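Long-range contact in arabinan endo-1,5-alpha-l-arabinosidase A (Cellvibrio cellulosa, PDB 1GYH), which hydrolyses the alpha-1,5-arabinofuranosyl bonds of linear arabinan in plant cell walls, releasing almost exclusively arabinotriose: residues 136-144 / 153-161. Numbering follows the deposited sequence. Where two conformers were deposited one is given.
Sequences DHGQVWMSF and LFKLNDDLT
Met142 and Phe154 face each other as the antiparallel hydrogen-bonded pair of a beta hairpin, the middle strands of one blade of the five-bladed propeller. Met142 N reaches Phe154 O at 3.0 Å and Phe154 N returns to Met142 O at 2.9 Å. Leu156 N continues the pairing to Val140 O, and one water bridges Val140 N and Leu156 O where the chains part. On the sheet face that carries Trp141, Leu153 and Lys155, the indole is the platform. Lys155 CB sits over its six-membered ring, 4.0 Å from the centroid, a CH-pi contact, while Leu153 CD2 lies 3.8 Å from Trp141 CE3. The lysine chain follows the indole as far as CD, then bends at chi3 (93°), which brings NZ to Gln139 OE1 at 2.8 Å, from above the carbonyl plane. Asp135 OD2 accepts from both Gln139 NE2 and Trp141 NE1. On the other face Met142 and Phe154 point the same way: Met142 CB lies over one face of the Phe154 ring, a CH-pi contact, and SD makes an oblique Met-aromatic contact 3.8 Å from CZ of Phe154. Phe144 CE1 meets the edge of the Phe154 ring, and Leu160 CD2 packs 3.8 Å from Val140 CB. Trp169 stacks on Phe154. The Met142-Phe154 face, packed on Val115 of the neighbouring blade, is therefore held by apolar contacts, whereas beside Trp141 ammonium, amide and indole N-H groups all have polar partners.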
ATOM      1  N   ASP A 136     -14.471  -9.880 -11.170  1.00 14.92           N
ATOM      2  CA  ASP A 136     -15.053 -10.133 -12.485  1.00 16.74           C
ATOM      3  C   ASP A 136     -16.568  -9.884 -12.553  1.00 17.96           C
ATOM      4  O   ASP A 136     -17.181 -10.123 -13.598  1.00 18.33           O
ATOM      5  CB  ASP A 136     -14.834 -11.606 -12.869  1.00 17.13           C
ATOM      6  CG  ASP A 136     -13.439 -11.898 -13.348  1.00 18.51           C
ATOM      7  OD1 ASP A 136     -12.562 -11.021 -13.495  1.00 19.27           O
ATOM      8  OD2 ASP A 136     -13.116 -13.053 -13.602  1.00 24.74           O
ATOM      9  N   HIS A 137     -17.175  -9.489 -11.430  1.00 18.79           N
ATOM     10  CA  HIS A 137     -18.622  -9.402 -11.265  1.00 19.47           C
ATOM     11  C   HIS A 137     -19.075  -7.962 -11.021  1.00 20.43           C
ATOM     12  O   HIS A 137     -20.113  -7.751 -10.404  1.00 20.98           O
ATOM     13  CB  HIS A 137     -19.083 -10.273 -10.078  1.00 19.82           C
ATOM     14  CG  HIS A 137     -18.569 -11.678 -10.128  1.00 21.23           C
ATOM     15  ND1 HIS A 137     -18.980 -12.574 -11.094  1.00 21.18           N
ATOM     16  CD2 HIS A 137     -17.633 -12.326  -9.384  1.00 23.22           C
ATOM     17  CE1 HIS A 137     -18.339 -13.721 -10.929  1.00 24.30           C
ATOM     18  NE2 HIS A 137     -17.522 -13.603  -9.894  1.00 25.53           N
ATOM     19  N   GLY A 138     -18.315  -6.984 -11.495  1.00 20.73           N
ATOM     20  CA  GLY A 138     -18.728  -5.589 -11.384  1.00 21.77           C
ATOM     21  C   GLY A 138     -18.557  -4.965  -9.977  1.00 21.48           C
ATOM     22  O   GLY A 138     -19.136  -3.883  -9.696  1.00 23.45           O
ATOM     23  N   GLN A 139     -17.815  -5.623  -9.092  1.00 19.21           N
ATOM     24  CA  GLN A 139     -17.714  -5.162  -7.690  1.00 18.33           C
ATOM     25  C   GLN A 139     -16.307  -4.633  -7.419  1.00 16.80           C
ATOM     26  O   GLN A 139     -15.335  -5.092  -8.038  1.00 15.65           O
ATOM     27  CB  GLN A 139     -18.079  -6.289  -6.711  1.00 18.03           C
ATOM     28  CG  GLN A 139     -19.486  -6.848  -6.916  1.00 20.86           C
ATOM     29  CD  GLN A 139     -19.847  -8.042  -5.988  1.00 22.01           C
ATOM     30  OE1 GLN A 139     -20.887  -8.007  -5.322  1.00 26.36           O
ATOM     31  NE2 GLN A 139     -19.027  -9.102  -5.995  1.00 20.50           N
ATOM     32  N   VAL A 140     -16.203  -3.654  -6.505  1.00 15.09           N
ATOM     33  CA  VAL A 140     -14.918  -3.080  -6.111  1.00 14.97           C
ATOM     34  C   VAL A 140     -14.752  -3.239  -4.602  1.00 14.08           C
ATOM     35  O   VAL A 140     -15.706  -3.049  -3.844  1.00 13.45           O
ATOM     36  CB  VAL A 140     -14.806  -1.611  -6.542  1.00 14.58           C
ATOM     37  CG1 VAL A 140     -13.437  -1.081  -6.208  1.00 16.71           C
ATOM     38  CG2 VAL A 140     -15.026  -1.479  -8.041  1.00 14.44           C
ATOM     39  N   TRP A 141     -13.556  -3.644  -4.204  1.00 13.95           N
ATOM     40  CA  TRP A 141     -13.226  -4.003  -2.819  1.00 14.10           C
ATOM     41  C   TRP A 141     -12.038  -3.186  -2.287  1.00 13.96           C
ATOM     42  O   TRP A 141     -11.144  -2.799  -3.038  1.00 13.07           O
ATOM     43  CB  TRP A 141     -12.894  -5.505  -2.729  1.00 14.08           C
ATOM     44  CG  TRP A 141     -13.968  -6.478  -3.258  1.00 14.99           C
ATOM     45  CD1 TRP A 141     -14.209  -6.823  -4.578  1.00 13.99           C
ATOM     46  CD2 TRP A 141     -14.907  -7.232  -2.481  1.00 13.92           C
ATOM     47  NE1 TRP A 141     -15.248  -7.714  -4.650  1.00 13.29           N
ATOM     48  CE2 TRP A 141     -15.681  -7.999  -3.377  1.00 13.86           C
ATOM     49  CE3 TRP A 141     -15.168  -7.344  -1.101  1.00 13.64           C
ATOM     50  CZ2 TRP A 141     -16.703  -8.847  -2.946  1.00 14.29           C
ATOM     51  CZ3 TRP A 141     -16.166  -8.172  -0.677  1.00 14.78           C
ATOM     52  CH2 TRP A 141     -16.935  -8.926  -1.595  1.00 15.71           C
ATOM     53  N   MET A 142     -12.022  -2.948  -0.970  1.00 13.68           N
ATOM     54  CA  MET A 142     -10.822  -2.449  -0.292  1.00 13.38           C
ATOM     55  C   MET A 142     -10.247  -3.505   0.619  1.00 13.52           C
ATOM     56  O   MET A 142     -10.979  -4.109   1.434  1.00 14.93           O
ATOM     57  CB  MET A 142     -11.164  -1.170   0.526  1.00 13.51           C
ATOM     58  CG  MET A 142      -9.959  -0.631   1.316  1.00 13.77           C
ATOM     59  SD  MET A 142     -10.294   0.842   2.346  1.00 15.84           S
ATOM     60  CE  MET A 142     -10.573   2.082   1.069  1.00 13.29           C
ATOM     61  N   SER A 143      -8.949  -3.763   0.482  1.00 12.89           N
ATOM     62  CA  SER A 143      -8.189  -4.466   1.488  1.00 13.81           C
ATOM     63  C   SER A 143      -7.410  -3.437   2.315  1.00 13.78           C
ATOM     64  O   SER A 143      -7.044  -2.386   1.827  1.00 14.15           O
ATOM     65  CB  SER A 143      -7.232  -5.514   0.879  1.00 13.19           C
ATOM     66  OG  SER A 143      -6.193  -4.928   0.093  1.00 13.91           O
ATOM     67  N   PHE A 144      -7.136  -3.757   3.559  1.00 13.70           N
ATOM     68  CA  PHE A 144      -6.349  -2.865   4.411  1.00 14.09           C
ATOM     69  C   PHE A 144      -5.877  -3.613   5.651  1.00 13.60           C
ATOM     70  O   PHE A 144      -6.304  -4.747   5.918  1.00 13.79           O
ATOM     71  CB  PHE A 144      -7.191  -1.635   4.846  1.00 14.30           C
ATOM     72  CG  PHE A 144      -8.214  -1.957   5.938  1.00 14.78           C
ATOM     73  CD1 PHE A 144      -9.463  -2.478   5.606  1.00 14.09           C
ATOM     74  CD2 PHE A 144      -7.912  -1.749   7.290  1.00 14.51           C
ATOM     75  CE1 PHE A 144     -10.386  -2.788   6.578  1.00 14.95           C
ATOM     76  CE2 PHE A 144      -8.845  -2.067   8.286  1.00 13.26           C
ATOM     77  CZ  PHE A 144     -10.069  -2.574   7.946  1.00 15.13           C
ATOM     78  N   LEU A 153     -10.810  -7.364   4.048  1.00 13.24           N
ATOM     79  CA  LEU A 153     -11.345  -7.005   2.749  1.00 12.78           C
ATOM     80  C   LEU A 153     -12.808  -6.702   2.881  1.00 12.79           C
ATOM     81  O   LEU A 153     -13.536  -7.491   3.452  1.00 13.90           O
ATOM     82  CB  LEU A 153     -11.170  -8.198   1.769  1.00 12.12           C
ATOM     83  CG  LEU A 153     -11.569  -7.951   0.324  1.00 13.19           C
ATOM     84  CD1 LEU A 153     -10.447  -7.221  -0.425  1.00 14.56           C
ATOM     85  CD2 LEU A 153     -12.004  -9.279  -0.425  1.00 12.28           C
ATOM     86  N   PHE A 154     -13.289  -5.583   2.354  1.00 12.16           N
ATOM     87  CA  PHE A 154     -14.713  -5.309   2.399  1.00 12.93           C
ATOM     88  C   PHE A 154     -15.197  -4.698   1.119  1.00 12.84           C
ATOM     89  O   PHE A 154     -14.436  -4.071   0.399  1.00 12.84           O
ATOM     90  CB  PHE A 154     -15.164  -4.424   3.617  1.00 13.88           C
ATOM     91  CG  PHE A 154     -14.679  -3.001   3.564  1.00 12.16           C
ATOM     92  CD1 PHE A 154     -13.434  -2.669   4.087  1.00 15.02           C
ATOM     93  CD2 PHE A 154     -15.459  -1.992   3.019  1.00 12.42           C
ATOM     94  CE1 PHE A 154     -12.947  -1.395   4.014  1.00 13.13           C
ATOM     95  CE2 PHE A 154     -14.968  -0.660   2.970  1.00 12.73           C
ATOM     96  CZ  PHE A 154     -13.709  -0.381   3.471  1.00 11.91           C
ATOM     97  N   LYS A 155     -16.482  -4.886   0.857  1.00 13.56           N
ATOM     98  CA  LYS A 155     -17.084  -4.359  -0.370  1.00 14.79           C
ATOM     99  C   LYS A 155     -17.402  -2.846  -0.314  1.00 14.73           C
ATOM    100  O   LYS A 155     -17.995  -2.337   0.671  1.00 15.08           O
ATOM    101  CB  LYS A 155     -18.312  -5.174  -0.733  1.00 15.00           C
ATOM    102  CG  LYS A 155     -18.830  -4.911  -2.165  1.00 18.57           C
ATOM    103  CD  LYS A 155     -19.700  -6.117  -2.642  1.00 23.63           C
ATOM    104  CE  LYS A 155     -21.124  -5.959  -2.394  1.00 26.37           C
ATOM    105  NZ  LYS A 155     -21.910  -7.241  -2.836  1.00 30.64           N
ATOM    106  N   LEU A 156     -16.982  -2.115  -1.350  1.00 13.82           N
ATOM    107  CA  LEU A 156     -17.208  -0.647  -1.419  1.00 13.56           C
ATOM    108  C   LEU A 156     -18.539  -0.334  -2.079  1.00 13.26           C
ATOM    109  O   LEU A 156     -19.043  -1.143  -2.874  1.00 13.03           O
ATOM    110  CB  LEU A 156     -16.087   0.056  -2.189  1.00 13.48           C
ATOM    111  CG  LEU A 156     -14.772   0.150  -1.403  1.00 16.60           C
ATOM    112  CD1 LEU A 156     -13.609   0.440  -2.318  1.00 19.50           C
ATOM    113  CD2 LEU A 156     -14.883   1.219  -0.281  1.00 17.83           C
ATOM    114  N   ASN A 157     -19.129   0.810  -1.712  1.00 13.24           N
ATOM    115  CA  ASN A 157     -20.378   1.260  -2.280  1.00 13.44           C
ATOM    116  C   ASN A 157     -20.154   1.745  -3.697  1.00 14.10           C
ATOM    117  O   ASN A 157     -19.028   1.720  -4.185  1.00 13.68           O
ATOM    118  CB  ASN A 157     -21.097   2.346  -1.409  1.00 13.72           C
ATOM    119  CG  ASN A 157     -20.368   3.685  -1.376  1.00 13.13           C
ATOM    120  OD1 ASN A 157     -19.265   3.805  -1.874  1.00 13.25           O
ATOM    121  ND2 ASN A 157     -20.983   4.685  -0.754  1.00 12.80           N
ATOM    122  N   ASP A 158     -21.245   2.146  -4.350  1.00 15.99           N
ATOM    123  CA  ASP A 158     -21.239   2.541  -5.760  1.00 17.74           C
ATOM    124  C   ASP A 158     -20.341   3.732  -6.078  1.00 17.95           C
ATOM    125  O   ASP A 158     -19.763   3.757  -7.183  1.00 17.27           O
ATOM    126  CB  ASP A 158     -22.659   2.819  -6.268  1.00 19.05           C
ATOM    127  CG  ASP A 158     -23.465   1.541  -6.550  1.00 22.14           C
ATOM    128  OD1 ASP A 158     -22.970   0.398  -6.373  1.00 24.66           O
ATOM    129  OD2 ASP A 158     -24.626   1.606  -6.975  1.00 25.87           O
ATOM    130  N   ASP A 159     -20.173   4.700  -5.144  1.00 17.67           N
ATOM    131  CA  ASP A 159     -19.250   5.841  -5.411  1.00 16.49           C
ATOM    132  C   ASP A 159     -17.841   5.640  -4.907  1.00 15.25           C
ATOM    133  O   ASP A 159     -17.041   6.574  -5.002  1.00 14.39           O
ATOM    134  CB  ASP A 159     -19.652   7.255  -4.878  1.00 17.86           C
ATOM    135  CG  ASP A 159     -21.153   7.453  -4.755  0.50 18.49           C
ATOM    136  OD1 ASP A 159     -21.713   7.617  -5.845  0.50 19.98           O
ATOM    137  OD2 ASP A 159     -21.872   7.497  -3.719  0.50 19.60           O
ATOM    138  N   LEU A 160     -17.561   4.465  -4.363  1.00 13.75           N
ATOM    139  CA  LEU A 160     -16.252   4.101  -3.799  1.00 14.73           C
ATOM    140  C   LEU A 160     -15.795   4.969  -2.590  1.00 14.93           C
ATOM    141  O   LEU A 160     -14.581   5.062  -2.302  1.00 15.75           O
ATOM    142  CB  LEU A 160     -15.155   4.080  -4.858  1.00 15.10           C
ATOM    143  CG  LEU A 160     -15.480   3.413  -6.197  1.00 15.57           C
ATOM    144  CD1 LEU A 160     -14.266   3.444  -7.090  1.00 16.08           C
ATOM    145  CD2 LEU A 160     -15.945   2.024  -6.048  1.00 13.62           C
ATOM    146  N   THR A 161     -16.745   5.542  -1.857  1.00 14.76           N
ATOM    147  CA  THR A 161     -16.376   6.385  -0.691  1.00 15.66           C
ATOM    148  C   THR A 161     -16.698   5.802   0.687  1.00 16.18           C
ATOM    149  O   THR A 161     -16.230   6.345   1.683  1.00 15.09           O
ATOM    150  CB  THR A 161     -17.016   7.786  -0.804  1.00 15.30           C
ATOM    151  OG1 THR A 161     -18.439   7.669  -0.765  1.00 13.32           O
ATOM    152  CG2 THR A 161     -16.692   8.443  -2.164  1.00 17.65           C
TER
HETATM  153  O   HOH W   1     -18.627  -2.807  -5.256  1.00 31.27           O